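Local coordinates for flagellar basal body protein (Helicobacter pylori, PDB 5NPY), which probably serves as a building block of the bacterial flagellar hook, the structure that joins the basal-body rod to the external filament, at residues 292-297 with 310-315; 330-335 with 350-355; 84-89 with 128-133; 175-180 with 501-506. All blocks are in the same frame, centred on the assembly; numbering follows the deposited sequence.

Interaction 1. Residues 292-297 with 310-315; sequences LDLNLI and LEIANP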
loop_
_atom_site.group_PDB
_atom_site.type_symbol
_atom_site.label_atom_id
_atom_site.label_comp_id
_atom_site.label_asym_id
_atom_site.label_seq_id
_atom_site.Cartn_x
_atom_site.Cartn_y
_atom_site.Cartn_z
ATOM N N LEU A 292 44.007 -5.133 -20.229
ATOM C CA LEU A 292 43.546 -5.895 -19.082
ATOM C C LEU A 292 42.037 -6.110 -19.112
ATOM O O LEU A 292 41.273 -5.299 -19.652
ATOM C CB LEU A 292 43.950 -5.189 -17.787
ATOM C CG LEU A 292 45.388 -4.663 -17.778
ATOM C CD1 LEU A 292 45.710 -3.982 -16.464
ATOM C CD2 LEU A 292 46.371 -5.784 -18.052
ATOM N N ASP A 293 41.620 -7.231 -18.523
ATOM C CA ASP A 293 40.218 -7.598 -18.401
ATOM C C ASP A 293 39.710 -7.247 -17.012
ATOM O O ASP A 293 40.372 -7.545 -16.012
ATOM C CB ASP A 293 40.019 -9.093 -18.645
ATOM C CG ASP A 293 40.066 -9.459 -20.105
ATOM O OD1 ASP A 293 40.457 -10.604 -20.394
ATOM O OD2 ASP A 293 39.711 -8.613 -20.959
ATOM N N LEU A 294 38.532 -6.627 -16.953
ATOM C CA LEU A 294 37.795 -6.430 -15.709
ATOM C C LEU A 294 36.678 -7.473 -15.624
ATOM O O LEU A 294 35.682 -7.385 -16.357
ATOM C CB LEU A 294 37.217 -5.022 -15.639
ATOM C CG LEU A 294 36.436 -4.836 -14.347
ATOM C CD1 LEU A 294 37.408 -4.975 -13.169
ATOM C CD2 LEU A 294 35.700 -3.511 -14.344
ATOM N N ASN A 295 36.840 -8.450 -14.725
ATOM C CA ASN A 295 35.955 -9.605 -14.631
ATOM C C ASN A 295 35.210 -9.635 -13.298
ATOM O O ASN A 295 35.716 -9.172 -12.271
ATOM C CB ASN A 295 36.745 -10.919 -14.775
ATOM C CG ASN A 295 37.384 -11.084 -16.153
ATOM O OD1 ASN A 295 38.555 -11.452 -16.262
ATOM N ND2 ASN A 295 36.612 -10.806 -17.210
ATOM N N LEU A 296 34.002 -10.201 -13.329
ATOM C CA LEU A 296 33.291 -10.624 -12.126
ATOM C C LEU A 296 33.616 -12.091 -11.824
ATOM O O LEU A 296 33.412 -12.962 -12.681
ATOM C CB LEU A 296 31.788 -10.444 -12.306
ATOM C CG LEU A 296 30.944 -10.761 -11.074
ATOM C CD1 LEU A 296 31.187 -9.725 -10.022
ATOM C CD2 LEU A 296 29.478 -10.834 -11.447
ATOM N N ILE A 297 34.107 -12.367 -10.605
ATOM C CA ILE A 297 34.475 -13.721 -10.189
ATOM C C ILE A 297 33.878 -14.051 -8.818
ATOM O O ILE A 297 33.528 -13.175 -8.024
ATOM C CB ILE A 297 36.011 -13.933 -10.149
ATOM C CG1 ILE A 297 36.674 -12.915 -9.219
ATOM C CG2 ILE A 297 36.628 -13.848 -11.528
ATOM C CD1 ILE A 297 37.900 -13.431 -8.529
ATOM N N LEU A 310 35.553 -8.321 -7.977
ATOM C CA LEU A 310 36.080 -7.846 -9.246
ATOM C C LEU A 310 37.543 -8.260 -9.374
ATOM O O LEU A 310 38.264 -8.402 -8.379
ATOM C CB LEU A 310 35.953 -6.324 -9.359
ATOM C CG LEU A 310 34.536 -5.757 -9.280
ATOM C CD1 LEU A 310 34.588 -4.233 -9.360
ATOM C CD2 LEU A 310 33.635 -6.320 -10.377
ATOM N N GLU A 311 37.985 -8.447 -10.615
ATOM C CA GLU A 311 39.311 -8.989 -10.863
ATOM C C GLU A 311 39.913 -8.338 -12.096
ATOM O O GLU A 311 39.298 -8.347 -13.167
ATOM C CB GLU A 311 39.231 -10.506 -11.042
ATOM C CG GLU A 311 40.467 -11.136 -11.634
ATOM C CD GLU A 311 40.200 -12.529 -12.157
ATOM O OE1 GLU A 311 39.366 -12.665 -13.087
ATOM O OE2 GLU A 311 40.803 -13.483 -11.618
ATOM N N ILE A 312 41.108 -7.780 -11.949
ATOM C CA ILE A 312 41.857 -7.227 -13.069
ATOM C C ILE A 312 42.862 -8.283 -13.502
ATOM O O ILE A 312 43.774 -8.635 -12.748
ATOM C CB ILE A 312 42.545 -5.909 -12.701
ATOM C CG1 ILE A 312 41.543 -4.972 -12.035
ATOM C CG2 ILE A 312 43.124 -5.236 -13.952
ATOM C CD1 ILE A 312 42.153 -3.656 -11.618
ATOM N N ALA A 313 42.687 -8.801 -14.715
ATOM C CA ALA A 313 43.430 -9.955 -15.192
ATOM C C ALA A 313 44.077 -9.648 -16.534
ATOM O O ALA A 313 43.529 -8.909 -17.358
ATOM C CB ALA A 313 42.519 -11.185 -15.329
ATOM N N ASN A 314 45.261 -10.224 -16.740
ATOM C CA ASN A 314 45.929 -10.174 -18.028
ATOM C C ASN A 314 45.597 -11.446 -18.777
ATOM O O ASN A 314 45.918 -12.537 -18.280
ATOM C CB ASN A 314 47.435 -10.041 -17.850
ATOM C CG ASN A 314 48.182 -10.024 -19.172
ATOM O OD1 ASN A 314 47.582 -10.089 -20.238
ATOM N ND2 ASN A 314 49.506 -9.915 -19.103
ATOM N N PRO A 315 44.952 -11.376 -19.953
ATOM C CA PRO A 315 44.574 -12.611 -20.651
ATOM C C PRO A 315 45.750 -13.267 -21.369
ATOM O O PRO A 315 45.841 -14.499 -21.419
ATOM C CB PRO A 315 43.490 -12.143 -21.636
ATOM C CG PRO A 315 43.488 -10.614 -21.583
ATOM C CD PRO A 315 44.638 -10.177 -20.749
#
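I297 and E311 cross at about a right angle, with the methyl CG2 of I297 resting 3.4 Å from the carboxylate oxygen OE1 of E311. CG of E311 stands anti to its backbone N (chi1 166°), and the extended chain beyond it brings OE1 up to that methyl; nearer the backbone, CB of E311 lies 4.0 Å from CG1 of I297. N295 reaches the same carboxylate from its own strand: its CB is 3.6 Å from OE1 of E311, while its amide plane is turned 72° from the carboxylate plane. OD1 of N295 and OE1 of E311, both acceptors, stay 3.5 Å apart without bonding, and OE2 of E311 has a weak hydrogen bond with S346. Further along, D293 slants across P315, its OD1 3.3 Å from CG of that ring; its OD2 faces K287 in a long, weak ion pair.

The reverse face is purely apolar. CD1 of L294 touches both CB of L310 and CG1 of I312, each at 4.3 Å, and CD1 of L292 lies 3.8 Å from CG2 of I312. L282 and L286 of helix 279-289 cover L294, whereas F322 of strand 320-325 packs on L292 and I312. Between the two faces, the hydrogen-bonded pairs D293 with A313 and N295 with E311 exchange two backbone bonds each, and the bond from N of D293 to O of A313 is almost straight, at 176°. The whole is an amphipathic antiparallel beta hairpin, strands 293-298 and 308-313, with mostly polar groups (D293, N295, E311) beside A313 on one face and a helix packed against the other.

Interaction 2. Residues 330-335 with 350-355; sequences DKLGLN and VAIKIP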
loop_
_atom_site.group_PDB
_atom_site.type_symbol
_atom_site.label_atom_id
_atom_site.label_comp_id
_atom_site.label_asym_id
_atom_site.label_seq_id
_atom_site.Cartn_x
_atom_site.Cartn_y
_atom_site.Cartn_z
ATOM N N ASP A 330 40.735 2.779 -4.239
ATOM C CA ASP A 330 40.946 2.662 -2.815
ATOM C C ASP A 330 39.772 1.919 -2.205
ATOM O O ASP A 330 39.951 1.020 -1.475
ATOM C CB ASP A 330 41.039 4.032 -2.112
ATOM C CG ASP A 330 42.307 4.826 -2.437
ATOM O OD1 ASP A 330 43.285 4.308 -2.956
ATOM O OD2 ASP A 330 42.323 6.027 -2.155
ATOM N N LYS A 331 38.568 2.325 -2.527
ATOM C CA LYS A 331 37.355 1.732 -2.026
ATOM C C LYS A 331 37.165 0.276 -2.336
ATOM O O LYS A 331 36.683 -0.442 -1.541
ATOM C CB LYS A 331 36.180 2.481 -2.582
ATOM C CG LYS A 331 35.929 3.805 -1.948
ATOM C CD LYS A 331 35.485 3.623 -0.555
ATOM C CE LYS A 331 35.410 4.953 0.126
ATOM N NZ LYS A 331 35.801 4.773 1.524
ATOM N N LEU A 332 37.562 -0.129 -3.515
ATOM C CA LEU A 332 37.436 -1.470 -3.954
ATOM C C LEU A 332 38.622 -2.340 -3.626
ATOM O O LEU A 332 38.569 -3.505 -3.847
ATOM C CB LEU A 332 37.270 -1.473 -5.452
ATOM C CG LEU A 332 35.952 -0.942 -5.944
ATOM C CD1 LEU A 332 36.006 -0.477 -7.377
ATOM C CD2 LEU A 332 34.834 -1.923 -5.705
ATOM N N GLY A 333 39.690 -1.778 -3.110
ATOM C CA GLY A 333 40.868 -2.555 -2.853
ATOM C C GLY A 333 41.527 -3.014 -4.137
ATOM O O GLY A 333 41.993 -4.111 -4.235
ATOM N N LEU A 334 41.564 -2.148 -5.117
ATOM C CA LEU A 334 42.146 -2.470 -6.373
ATOM C C LEU A 334 43.370 -1.629 -6.672
ATOM O O LEU A 334 43.790 -1.540 -7.791
ATOM C CB LEU A 334 41.113 -2.287 -7.453
ATOM C CG LEU A 334 40.117 -3.417 -7.681
ATOM C CD1 LEU A 334 39.167 -3.065 -8.799
ATOM C CD2 LEU A 334 40.796 -4.742 -7.959
ATOM N N ASN A 335 43.939 -1.013 -5.653
ATOM C CA ASN A 335 45.108 -0.176 -5.789
ATOM C C ASN A 335 46.342 -0.911 -6.197
ATOM O O ASN A 335 46.700 -1.874 -5.593
ATOM C CB ASN A 335 45.445 0.389 -4.437
ATOM C CG ASN A 335 44.652 1.589 -4.113
ATOM O OD1 ASN A 335 44.193 2.255 -4.993
ATOM N ND2 ASN A 335 44.507 1.885 -2.851
ATOM N N VAL A 350 38.104 -6.348 -2.986
ATOM C CA VAL A 350 37.361 -6.857 -1.835
ATOM C C VAL A 350 35.975 -7.221 -2.348
ATOM O O VAL A 350 35.637 -6.910 -3.495
ATOM C CB VAL A 350 37.290 -5.839 -0.674
ATOM C CG1 VAL A 350 38.700 -5.447 -0.201
ATOM C CG2 VAL A 350 36.513 -4.611 -1.095
ATOM N N ALA A 351 35.170 -7.885 -1.517
ATOM C CA ALA A 351 33.840 -8.298 -1.943
ATOM C C ALA A 351 32.919 -7.092 -2.078
ATOM O O ALA A 351 33.065 -6.082 -1.378
ATOM C CB ALA A 351 33.245 -9.315 -0.966
ATOM N N ILE A 352 31.948 -7.228 -2.977
ATOM C CA ILE A 352 31.118 -6.134 -3.467
ATOM C C ILE A 352 29.708 -6.303 -2.922
ATOM O O ILE A 352 29.184 -7.425 -2.886
ATOM C CB ILE A 352 31.111 -6.118 -5.012
ATOM C CG1 ILE A 352 32.506 -5.825 -5.547
ATOM C CG2 ILE A 352 30.110 -5.131 -5.556
ATOM C CD1 ILE A 352 33.242 -4.774 -4.749
ATOM N N LYS A 353 29.084 -5.184 -2.519
ATOM C CA LYS A 353 27.705 -5.188 -2.048
ATOM C C LYS A 353 26.876 -4.188 -2.843
ATOM O O LYS A 353 27.402 -3.268 -3.475
ATOM C CB LYS A 353 27.602 -4.853 -0.551
ATOM C CG LYS A 353 28.223 -5.883 0.379
ATOM C CD LYS A 353 27.956 -5.550 1.838
ATOM C CE LYS A 353 28.630 -6.554 2.748
ATOM N NZ LYS A 353 28.850 -5.981 4.083
ATOM N N ILE A 354 25.559 -4.359 -2.754
ATOM C CA ILE A 354 24.584 -3.601 -3.534
ATOM C C ILE A 354 23.526 -3.040 -2.585
ATOM O O ILE A 354 23.107 -3.727 -1.643
ATOM C CB ILE A 354 23.954 -4.489 -4.621
ATOM C CG1 ILE A 354 23.121 -3.666 -5.621
ATOM C CG2 ILE A 354 23.120 -5.635 -3.983
ATOM C CD1 ILE A 354 22.663 -4.485 -6.846
ATOM N N PRO A 355 23.084 -1.800 -2.774
ATOM C CA PRO A 355 22.017 -1.260 -1.911
ATOM C C PRO A 355 20.715 -2.045 -2.077
ATOM O O PRO A 355 20.357 -2.476 -3.177
ATOM C CB PRO A 355 21.882 0.202 -2.371
ATOM C CG PRO A 355 23.243 0.534 -3.010
ATOM C CD PRO A 355 23.685 -0.784 -3.658
#
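V350 lies over the end of helix 327-332 and holds it through its backbone: its N donates to O of L332 at 3.0 Å and 161°, arriving 28° out of the carbonyl plane. Followed outward, the side chain keeps to that same carbonyl. CB is 4.1 Å from O of L332. From there the two methyls part. CG2, placed between the backbone N and carbonyl carbon of V350, comes to 3.6 Å from O of L332 and also brushes its carbonyl carbon, with O of K331 a little farther off. CG1, also 4.1 Å from O of L332, leans toward CA of G333, 4.5 Å away.

G333 is where the helix stops. Its positive phi of 68° and two backbone bonds back into the last turn make a Schellman motif, a common C-terminal cap of an alpha helix, and the carbonyl O of L332, in the last turn, accepts the N-H of V350. Beneath the bond, CD2 of L332 and CD1 of I352 press together at 3.4 Å, closer than two methyls normally settle, with L232 packing on I352 and I240 on L332. Past the cap, the amide of N335 turns back on the helix, its ND2 giving a hydrogen bond of 2.7 Å to OD1 of D330, which is met on the anti side of the carboxylate, while O of N335 takes a bond from R347.

Interaction 3. Residues 84-89 with 128-133; sequences EGEFHM and FARDAD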
loop_
_atom_site.group_PDB
_atom_site.type_symbol
_atom_site.label_atom_id
_atom_site.label_comp_id
_atom_site.label_asym_id
_atom_site.label_seq_id
_atom_site.Cartn_x
_atom_site.Cartn_y
_atom_site.Cartn_z
ATOM N N GLU A 84 -30.000 -0.613 29.356
ATOM C CA GLU A 84 -29.084 -1.708 29.062
ATOM C C GLU A 84 -29.181 -2.222 27.627
ATOM O O GLU A 84 -28.153 -2.540 27.024
ATOM C CB GLU A 84 -29.342 -2.861 30.043
ATOM C CG GLU A 84 -28.605 -4.164 29.737
ATOM C CD GLU A 84 -27.175 -4.188 30.257
ATOM O OE1 GLU A 84 -26.447 -3.187 30.085
ATOM O OE2 GLU A 84 -26.781 -5.219 30.844
ATOM N N GLY A 85 -30.387 -2.299 27.065
ATOM C CA GLY A 85 -30.628 -2.915 25.769
ATOM C C GLY A 85 -29.801 -2.406 24.603
ATOM O O GLY A 85 -29.405 -1.233 24.573
ATOM N N GLU A 86 -29.550 -3.283 23.619
ATOM C CA GLU A 86 -28.599 -2.964 22.556
ATOM C C GLU A 86 -29.101 -1.858 21.630
ATOM O O GLU A 86 -28.290 -1.122 21.055
ATOM C CB GLU A 86 -28.263 -4.220 21.755
ATOM C CG GLU A 86 -27.155 -5.051 22.388
ATOM C CD GLU A 86 -25.803 -4.342 22.389
ATOM O OE1 GLU A 86 -25.022 -4.543 21.432
ATOM O OE2 GLU A 86 -25.522 -3.586 23.346
ATOM N N PHE A 87 -30.416 -1.708 21.481
ATOM C CA PHE A 87 -30.962 -0.675 20.609
ATOM C C PHE A 87 -31.828 0.331 21.366
ATOM O O PHE A 87 -32.601 1.077 20.752
ATOM C CB PHE A 87 -31.734 -1.316 19.456
ATOM C CG PHE A 87 -30.851 -2.007 18.467
ATOM C CD1 PHE A 87 -30.130 -1.275 17.537
ATOM C CD2 PHE A 87 -30.719 -3.385 18.480
ATOM C CE1 PHE A 87 -29.307 -1.905 16.621
ATOM C CE2 PHE A 87 -29.894 -4.024 17.571
ATOM C CZ PHE A 87 -29.184 -3.282 16.638
ATOM N N HIS A 88 -31.712 0.380 22.687
ATOM C CA HIS A 88 -32.388 1.439 23.421
ATOM C C HIS A 88 -31.668 2.756 23.180
ATOM O O HIS A 88 -30.437 2.820 23.239
ATOM C CB HIS A 88 -32.453 1.098 24.909
ATOM C CG HIS A 88 -33.386 -0.032 25.209
ATOM N ND1 HIS A 88 -33.432 -0.663 26.431
ATOM C CD2 HIS A 88 -34.309 -0.648 24.431
ATOM C CE1 HIS A 88 -34.351 -1.613 26.397
ATOM N NE2 HIS A 88 -34.895 -1.627 25.194
ATOM N N MET A 89 -32.432 3.804 22.878
ATOM C CA MET A 89 -31.840 5.094 22.560
ATOM C C MET A 89 -32.842 6.196 22.862
ATOM O O MET A 89 -34.037 5.944 23.043
ATOM C CB MET A 89 -31.393 5.166 21.091
ATOM C CG MET A 89 -32.514 4.891 20.080
ATOM S SD MET A 89 -31.905 4.842 18.378
ATOM C CE MET A 89 -31.187 3.199 18.330
ATOM N N PHE A 128 -36.061 0.226 21.539
ATOM C CA PHE A 128 -36.091 -0.688 20.407
ATOM C C PHE A 128 -35.394 -2.004 20.739
ATOM O O PHE A 128 -34.483 -2.066 21.570
ATOM C CB PHE A 128 -35.430 -0.049 19.184
ATOM C CG PHE A 128 -36.071 1.236 18.750
ATOM C CD1 PHE A 128 -35.297 2.314 18.367
ATOM C CD2 PHE A 128 -37.447 1.366 18.720
ATOM C CE1 PHE A 128 -35.881 3.495 17.965
ATOM C CE2 PHE A 128 -38.039 2.545 18.323
ATOM C CZ PHE A 128 -37.255 3.609 17.944
ATOM N N ALA A 129 -35.833 -3.063 20.070
ATOM C CA ALA A 129 -35.264 -4.386 20.264
ATOM C C ALA A 129 -35.333 -5.129 18.940
ATOM O O ALA A 129 -35.996 -4.691 17.998
ATOM C CB ALA A 129 -35.994 -5.149 21.373
ATOM N N ARG A 130 -34.625 -6.254 18.869
ATOM C CA ARG A 130 -34.610 -7.092 17.677
ATOM C C ARG A 130 -35.622 -8.219 17.826
ATOM O O ARG A 130 -35.674 -8.878 18.871
ATOM C CB ARG A 130 -33.224 -7.689 17.419
ATOM C CG ARG A 130 -32.056 -6.829 17.841
ATOM C CD ARG A 130 -30.759 -7.420 17.329
ATOM N NE ARG A 130 -29.686 -7.273 18.309
ATOM C CZ ARG A 130 -28.406 -7.527 18.058
ATOM N NH1 ARG A 130 -28.042 -7.920 16.844
ATOM N NH2 ARG A 130 -27.494 -7.373 19.011
ATOM N N ASP A 131 -36.412 -8.448 16.779
ATOM C CA ASP A 131 -37.254 -9.636 16.732
ATOM C C ASP A 131 -36.376 -10.842 16.374
ATOM O O ASP A 131 -35.144 -10.746 16.309
ATOM C CB ASP A 131 -38.435 -9.421 15.781
ATOM C CG ASP A 131 -38.024 -9.330 14.321
ATOM O OD1 ASP A 131 -36.815 -9.265 14.037
ATOM O OD2 ASP A 131 -38.916 -9.302 13.444
ATOM N N ALA A 132 -37.006 -11.995 16.130
ATOM C CA ALA A 132 -36.251 -13.236 15.941
ATOM C C ALA A 132 -35.243 -13.137 14.801
ATOM O O ALA A 132 -34.208 -13.815 14.828
ATOM C CB ALA A 132 -37.209 -14.403 15.692
ATOM N N ASP A 133 -35.513 -12.295 13.804
ATOM C CA ASP A 133 -34.695 -12.212 12.602
ATOM C C ASP A 133 -33.797 -10.984 12.584
ATOM O O ASP A 133 -33.272 -10.632 11.526
ATOM C CB ASP A 133 -35.590 -12.224 11.367
ATOM C CG ASP A 133 -36.643 -13.303 11.438
ATOM O OD1 ASP A 133 -37.692 -13.063 12.077
ATOM O OD2 ASP A 133 -36.411 -14.395 10.875
HETATM O O HOH W 1 -32.565 -3.618 22.625
#
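F87 and R130 both carry CG anti to the carbonyl carbon, F87 at a regular chi1 of -71° and R130 at a less settled -32°, and a bend at chi3 then turns the arginine across the phenylalanine. The planes end up 90° apart: the ring edge of F87 points at one face of the guanidinium, with CE2 of F87 3.3 Å from NE of R130 and 3.5 Å from its CD. E86 runs side by side with R130, yet OE1 of E86 stays 4.5 Å from NH2 of R130, too far apart to count as a salt bridge; its OE2 forms one with K560 instead, and NH1 of R130 bonds to O of I179.

Where the two backbones diverge, a water bridges them. It accepts from N of F87 at 3.1 Å and donates to O of F128 at 2.7 Å, a carbonyl that CD2 of H88 also approaches, at 3.2 Å. H88 itself is tied through ND1 to S83. On the buried side, CB of F87 packs 3.9 Å from CB of F128, and M89 adds a Met-aromatic contact, its SD at the edge of the F128 ring, 5.3 Å from the centroid.

These strands, 87-93 and 127-130, are the inner pair of a four-stranded antiparallel sheet flanked by 136-137 and 555-559. Strand 477-484 packs against it, M482 on E86 and F87 and I484 on M89, while F128 meets F97 of strand 97-100 edge-to-face and touches V144 of strand 143-148.

Interaction 4. Residues 175-180 with 501-506; sequences SPLQIP and PVARIG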
loop_
_atom_site.group_PDB
_atom_site.type_symbol
_atom_site.label_atom_id
_atom_site.label_comp_id
_atom_site.label_asym_id
_atom_site.label_seq_id
_atom_site.Cartn_x
_atom_site.Cartn_y
_atom_site.Cartn_z
ATOM N N SER A 175 -36.184 2.756 5.276
ATOM C CA SER A 175 -36.787 1.430 5.263
ATOM C C SER A 175 -36.503 0.768 6.605
ATOM O O SER A 175 -35.761 1.314 7.431
ATOM C CB SER A 175 -36.252 0.591 4.090
ATOM O OG SER A 175 -34.934 0.125 4.317
ATOM N N PRO A 176 -37.105 -0.399 6.870
ATOM C CA PRO A 176 -36.813 -1.098 8.125
ATOM C C PRO A 176 -35.358 -1.524 8.209
ATOM O O PRO A 176 -34.781 -2.018 7.237
ATOM C CB PRO A 176 -37.743 -2.312 8.073
ATOM C CG PRO A 176 -38.876 -1.853 7.269
ATOM C CD PRO A 176 -38.258 -1.014 6.190
ATOM N N LEU A 177 -34.767 -1.325 9.386
ATOM C CA LEU A 177 -33.388 -1.720 9.640
ATOM C C LEU A 177 -33.332 -3.161 10.128
ATOM O O LEU A 177 -34.125 -3.571 10.981
ATOM C CB LEU A 177 -32.747 -0.790 10.672
ATOM C CG LEU A 177 -32.836 0.678 10.262
ATOM C CD1 LEU A 177 -32.000 1.552 11.196
ATOM C CD2 LEU A 177 -32.422 0.869 8.792
ATOM N N GLN A 178 -32.388 -3.927 9.586
ATOM C CA GLN A 178 -32.225 -5.338 9.939
ATOM C C GLN A 178 -30.758 -5.594 10.280
ATOM O O GLN A 178 -29.911 -5.730 9.390
ATOM C CB GLN A 178 -32.692 -6.249 8.812
ATOM C CG GLN A 178 -32.659 -7.721 9.188
ATOM C CD GLN A 178 -32.805 -8.647 7.994
ATOM O OE1 GLN A 178 -32.665 -8.230 6.840
ATOM N NE2 GLN A 178 -33.088 -9.917 8.268
ATOM N N ILE A 179 -30.464 -5.661 11.570
ATOM C CA ILE A 179 -29.116 -5.954 12.034
ATOM C C ILE A 179 -29.181 -7.219 12.877
ATOM O O ILE A 179 -29.416 -7.138 14.092
ATOM C CB ILE A 179 -28.534 -4.777 12.829
ATOM C CG1 ILE A 179 -28.571 -3.499 11.987
ATOM C CG2 ILE A 179 -27.121 -5.083 13.298
ATOM C CD1 ILE A 179 -28.190 -2.261 12.752
ATOM N N PRO A 180 -28.998 -8.397 12.284
ATOM C CA PRO A 180 -29.040 -9.640 13.068
ATOM C C PRO A 180 -27.925 -9.688 14.106
ATOM O O PRO A 180 -27.018 -8.850 14.140
ATOM C CB PRO A 180 -28.872 -10.744 12.015
ATOM C CG PRO A 180 -29.201 -10.080 10.694
ATOM C CD PRO A 180 -28.815 -8.646 10.843
ATOM N N PRO A 501 -19.888 1.379 9.169
ATOM C CA PRO A 501 -21.304 1.652 9.393
ATOM C C PRO A 501 -22.152 0.725 8.536
ATOM O O PRO A 501 -21.712 0.246 7.488
ATOM C CB PRO A 501 -21.453 3.116 8.972
ATOM C CG PRO A 501 -20.344 3.333 7.998
ATOM C CD PRO A 501 -19.210 2.489 8.476
ATOM N N VAL A 502 -23.365 0.447 9.014
ATOM C CA VAL A 502 -24.323 -0.372 8.273
ATOM C C VAL A 502 -25.678 0.295 8.098
ATOM O O VAL A 502 -26.436 -0.105 7.201
ATOM C CB VAL A 502 -24.493 -1.753 8.947
ATOM C CG1 VAL A 502 -23.139 -2.416 9.157
ATOM C CG2 VAL A 502 -25.230 -1.618 10.278
ATOM N N ALA A 503 -26.037 1.290 8.915
ATOM C CA ALA A 503 -27.356 1.912 8.886
ATOM C C ALA A 503 -27.301 3.225 9.657
ATOM O O ALA A 503 -26.279 3.580 10.251
ATOM C CB ALA A 503 -28.425 0.983 9.475
ATOM N N ARG A 504 -28.418 3.957 9.621
ATOM C CA ARG A 504 -28.653 5.038 10.571
ATOM C C ARG A 504 -30.131 5.094 10.900
ATOM O O ARG A 504 -30.975 4.698 10.092
ATOM C CB ARG A 504 -28.191 6.405 10.061
ATOM C CG ARG A 504 -29.118 7.068 9.057
ATOM C CD ARG A 504 -28.464 8.333 8.532
ATOM N NE ARG A 504 -28.271 9.311 9.605
ATOM C CZ ARG A 504 -27.422 10.331 9.551
ATOM N NH1 ARG A 504 -26.654 10.512 8.485
ATOM N NH2 ARG A 504 -27.327 11.161 10.570
ATOM N N ILE A 505 -30.430 5.582 12.104
ATOM C CA ILE A 505 -31.806 5.686 12.577
ATOM C C ILE A 505 -32.503 6.831 11.857
ATOM O O ILE A 505 -31.996 7.960 11.810
ATOM C CB ILE A 505 -31.840 5.896 14.098
ATOM C CG1 ILE A 505 -31.078 4.781 14.819
ATOM C CG2 ILE A 505 -33.287 5.957 14.599
ATOM C CD1 ILE A 505 -31.748 3.426 14.739
ATOM N N GLY A 506 -33.673 6.542 11.293
ATOM C CA GLY A 506 -34.490 7.598 10.724
ATOM C C GLY A 506 -34.877 8.633 11.769
ATOM O O GLY A 506 -35.178 8.307 12.924
#
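L177 and I179 drop from an irregular chain onto strand 499-509 at a classic beta bulge, where V502 and A503 both face I490 of the adjoining strand. Because the bulge turns two successive side chains toward the same segment, each finds its own partner. CD1 of I179 meets CG2 of V502 at 3.9 Å, the two side chains crossing at a slant. CD1 of L177 lies 4.0 Å from CB of A503, and its CD2 is nearly as close. That same CD1 reaches CD1 of I505 at 4.0 Å and rests 3.5 Å from O of R504, so one methyl bridges three consecutive residues.

A second shell fixes the first. The backbone of L177 is bonded to L136 and V144, that of V502 to L149 and I490, and the side chain of I490 packs on both I179 and I505. The contact is fully buried and brings part of the hook-protein D1 family region against a strand far later in the sequence. The side chain of R504 points away from L177, although its backbone O takes part: its guanidinium makes a cation-pi contact with W546, and its NH1 is hydrogen-bonded to O of L169.

In the fold
The four contacts fall into two groups at opposite ends of an elongated chain. Interactions 1 and 2, with centres 14 Å apart, share a sheet in which strands 308-313 and 346-364 are neighbours, and they touch where CD1 of I312 meets CD2 of L334 at 4.1 Å. Interactions 3 and 4 have centres 12 Å apart and join where CE of M89 packs 3.6 Å from CD1 of I505. Between the groups, centres lie 67 to 81 Å apart. Interaction 4 closes a chain loop of 320 residues within which interactions 1 and 2 are nested. The bound tris-hydroxymethyl-methyl-ammonium belongs to the first group's end, about 13 Å from the L296 side chain.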